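Local atomic coordinates of cytochrome P450 (Novosphingobium aromaticivorans, PDB entry 3OFT), a protein that belongs to the cytochrome P450 family (CYP101C1) and holds an iron protoporphyrin IX inside its largely helical fold. Residues A[58-63]-A[291-296]. Numbering follows the deposited sequence.
With HEM (protoporphyrin IX containing Fe), chain D.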
loop_
_atom_site.group_PDB
_atom_site.type_symbol
_atom_site.label_atom_id
_atom_site.label_comp_id
_atom_site.label_asym_id
_atom_site.label_seq_id
_atom_site.Cartn_x
_atom_site.Cartn_y
_atom_site.Cartn_z
ATOM N N ARG A 58 -3.363 -16.694 0.075
ATOM C CA ARG A 58 -2.665 -16.723 1.362
ATOM C C ARG A 58 -1.440 -17.695 1.385
ATOM O O ARG A 58 -0.354 -17.360 1.926
ATOM C CB ARG A 58 -3.662 -17.041 2.486
ATOM C CG ARG A 58 -3.063 -17.037 3.841
ATOM C CD ARG A 58 -2.812 -15.629 4.325
ATOM N NE ARG A 58 -2.446 -15.650 5.750
ATOM C CZ ARG A 58 -2.493 -14.593 6.559
ATOM N NH1 ARG A 58 -2.887 -13.427 6.088
ATOM N NH2 ARG A 58 -2.119 -14.705 7.827
ATOM N N GLU A 59 -1.598 -18.882 0.817
ATOM C CA GLU A 59 -0.526 -19.880 0.810
ATOM C C GLU A 59 0.660 -19.463 -0.066
ATOM O O GLU A 59 1.823 -19.587 0.326
ATOM C CB GLU A 59 -1.033 -21.282 0.437
ATOM C CG GLU A 59 -1.286 -21.525 -1.056
ATOM C CD GLU A 59 -1.548 -22.990 -1.409
ATOM O OE1 GLU A 59 -2.004 -23.234 -2.550
ATOM O OE2 GLU A 59 -1.306 -23.874 -0.553
ATOM N N LEU A 60 0.383 -18.974 -1.260
ATOM C CA LEU A 60 1.492 -18.621 -2.170
ATOM C C LEU A 60 2.256 -17.371 -1.723
ATOM O O LEU A 60 3.474 -17.276 -1.898
ATOM C CB LEU A 60 0.887 -18.362 -3.537
ATOM C CG LEU A 60 0.765 -19.503 -4.552
ATOM C CD1 LEU A 60 1.036 -20.950 -4.109
ATOM C CD2 LEU A 60 -0.318 -19.247 -5.692
ATOM N N TRP A 61 1.550 -16.420 -1.108
ATOM C CA TRP A 61 2.173 -15.173 -0.645
ATOM C C TRP A 61 3.194 -15.478 0.443
ATOM O O TRP A 61 4.237 -14.816 0.550
ATOM C CB TRP A 61 1.093 -14.242 -0.094
ATOM C CG TRP A 61 1.448 -12.765 -0.064
ATOM C CD1 TRP A 61 2.580 -12.177 0.422
ATOM C CD2 TRP A 61 0.596 -11.711 -0.492
ATOM N NE1 TRP A 61 2.484 -10.782 0.292
ATOM C CE2 TRP A 61 1.271 -10.490 -0.264
ATOM C CE3 TRP A 61 -0.679 -11.680 -1.057
ATOM C CZ2 TRP A 61 0.709 -9.240 -0.596
ATOM C CZ3 TRP A 61 -1.249 -10.435 -1.380
ATOM C CH2 TRP A 61 -0.545 -9.235 -1.142
ATOM N N GLY A 62 2.887 -16.484 1.257
ATOM C CA GLY A 62 3.749 -16.843 2.366
ATOM C C GLY A 62 4.909 -17.768 1.995
ATOM O O GLY A 62 5.816 -17.974 2.815
ATOM N N ASP A 63 4.883 -18.330 0.788
ATOM C CA ASP A 63 5.943 -19.247 0.332
ATOM C C ASP A 63 7.105 -18.423 -0.207
ATOM O O ASP A 63 7.344 -18.379 -1.414
ATOM C CB ASP A 63 5.402 -20.213 -0.742
ATOM C CG ASP A 63 6.351 -21.400 -1.032
ATOM O OD1 ASP A 63 7.541 -21.354 -0.629
ATOM O OD2 ASP A 63 5.880 -22.363 -1.707
ATOM N N VAL A 291 5.981 -25.318 -7.928
ATOM C CA VAL A 291 5.063 -25.213 -6.781
ATOM C C VAL A 291 3.716 -25.767 -7.196
ATOM O O VAL A 291 3.046 -25.208 -8.070
ATOM C CB VAL A 291 4.824 -23.721 -6.304
ATOM C CG1 VAL A 291 3.717 -23.655 -5.212
ATOM C CG2 VAL A 291 6.099 -23.079 -5.813
ATOM N N ASP A 292 3.296 -26.841 -6.548
ATOM C CA ASP A 292 1.956 -27.349 -6.762
ATOM C C ASP A 292 0.985 -26.550 -5.926
ATOM O O ASP A 292 1.251 -26.312 -4.732
ATOM C CB ASP A 292 1.864 -28.798 -6.307
ATOM C CG ASP A 292 2.527 -29.764 -7.283
ATOM O OD1 ASP A 292 3.093 -29.312 -8.311
ATOM O OD2 ASP A 292 2.479 -30.989 -7.003
ATOM N N ALA A 293 -0.145 -26.198 -6.545
ATOM C CA ALA A 293 -1.144 -25.338 -5.941
ATOM C C ALA A 293 -2.476 -25.522 -6.662
ATOM O O ALA A 293 -2.547 -25.463 -7.904
ATOM C CB ALA A 293 -0.698 -23.884 -6.032
ATOM N N ASP A 294 -3.538 -25.722 -5.892
ATOM C CA ASP A 294 -4.890 -25.831 -6.435
ATOM C C ASP A 294 -5.024 -26.859 -7.575
ATOM O O ASP A 294 -5.840 -26.672 -8.485
ATOM C CB ASP A 294 -5.391 -24.463 -6.923
ATOM C CG ASP A 294 -6.879 -24.486 -7.286
ATOM O OD1 ASP A 294 -7.662 -25.076 -6.507
ATOM O OD2 ASP A 294 -7.276 -23.921 -8.329
ATOM N N GLY A 295 -4.196 -27.905 -7.552
ATOM C CA GLY A 295 -4.254 -28.947 -8.586
ATOM C C GLY A 295 -3.497 -28.682 -9.878
ATOM O O GLY A 295 -3.665 -29.408 -10.869
ATOM N N VAL A 296 -2.683 -27.631 -9.897
ATOM C CA VAL A 296 -1.793 -27.363 -11.029
ATOM C C VAL A 296 -0.383 -27.163 -10.483
ATOM O O VAL A 296 -0.179 -27.223 -9.264
ATOM C CB VAL A 296 -2.222 -26.153 -11.902
ATOM C CG1 VAL A 296 -3.538 -26.439 -12.645
ATOM C CG2 VAL A 296 -2.295 -24.838 -11.072
HETATM C CHA HEM D . 5.708 -4.324 2.265
HETATM C CHB HEM D . 1.066 -2.872 2.048
HETATM C CHC HEM D . 2.288 1.265 4.215
HETATM C CHD HEM D . 6.931 0.269 3.472
HETATM C C1A HEM D . 4.336 -4.298 2.093
HETATM C C2A HEM D . 3.550 -5.413 1.618
HETATM C C3A HEM D . 2.275 -5.047 1.550
HETATM C C4A HEM D . 2.199 -3.641 1.953
HETATM C CMA HEM D . 1.125 -5.953 1.042
HETATM C CAA HEM D . 4.099 -6.832 1.292
HETATM C CBA HEM D . 4.667 -6.799 -0.109
HETATM C CGA HEM D . 5.135 -8.170 -0.574
HETATM O O1A HEM D . 5.753 -8.242 -1.682
HETATM O O2A HEM D . 4.924 -9.223 0.106
HETATM C C1B HEM D . 0.970 -1.616 2.632
HETATM C C2B HEM D . -0.246 -0.886 2.879
HETATM C C3B HEM D . 0.116 0.261 3.486
HETATM C C4B HEM D . 1.559 0.267 3.626
HETATM C CMB HEM D . -1.651 -1.392 2.502
HETATM C CAB HEM D . -0.706 1.460 3.969
HETATM C CBB HEM D . -2.037 1.562 3.795
HETATM C C1C HEM D . 3.643 1.411 4.234
HETATM C C2C HEM D . 4.402 2.499 4.838
HETATM C C3C HEM D . 5.710 2.211 4.587
HETATM C C4C HEM D . 5.796 0.925 3.934
HETATM C CMC HEM D . 3.775 3.737 5.555
HETATM C CAC HEM D . 7.003 2.960 4.991
HETATM C CBC HEM D . 7.054 4.282 5.120
HETATM C C1D HEM D . 7.033 -1.037 3.122
HETATM C C2D HEM D . 8.296 -1.719 2.881
HETATM C C3D HEM D . 7.905 -3.148 2.553
HETATM C C4D HEM D . 6.470 -3.209 2.573
HETATM C CMD HEM D . 9.743 -1.121 3.005
HETATM C CAD HEM D . 8.925 -4.279 2.234
HETATM C CBD HEM D . 9.010 -5.140 3.507
HETATM C CGD HEM D . 9.862 -6.356 3.130
HETATM O O1D HEM D . 10.066 -6.661 1.936
HETATM O O2D HEM D . 10.312 -7.086 4.019
HETATM N NA HEM D . 3.469 -3.226 2.312
HETATM N NB HEM D . 2.027 -0.894 3.147
HETATM N NC HEM D . 4.524 0.461 3.742
HETATM N ND HEM D . 5.990 -1.933 2.910
HETATM FE FE HEM D . 4.000 -1.426 3.098
HETATM O O HOH W 1 -3.508 -25.139 -3.051
HETATM O O HOH W 2 4.208 -0.534 0.889
#
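Leu60 and Ala293 have the nearest CA atoms (8.1 Å) where the last turn of helix 54-62 (residues 58-62) runs nearly antiparallel (164°) to strand 291-293, the axes 10.5 Å apart. That strand and 296-298 form a hairpin closed by a type I' turn from Ala293 to Val296, with Asp294 and Gly295 both at positive phi. Leu60 reaches across with one methyl: CD1 lies 3.9 Å from Ala293 CB and 4.0 Å from Val291 CG1, while strand 303-307 packs on the same leucine through Val304 and Leu306. Glu59 runs out straight beyond a CG lodged between backbone N and carbonyl carbon (chi1 78°), which brings OE1 alongside Ala293, 3.8 Å from CB. A water donates to Glu59 OE1 at 2.5 Å and accepts from Asp294 N at 2.9 Å, linking the helix to the turn. Asp63 OD2 comes near Val291 CG2, but its salt bridge is to Arg66; Asp294 pairs with Arg10 and Arg53. Trp61, the residue after Leu60, donates from NE1 to heme O2A at 2.9 Å (147°), the propionate oxygen lying at the indole edge, near its plane. Direct contact between the segments is thus mainly apolar, their one polar link runs through water, and arginines outside both segments meet the aspartate charges.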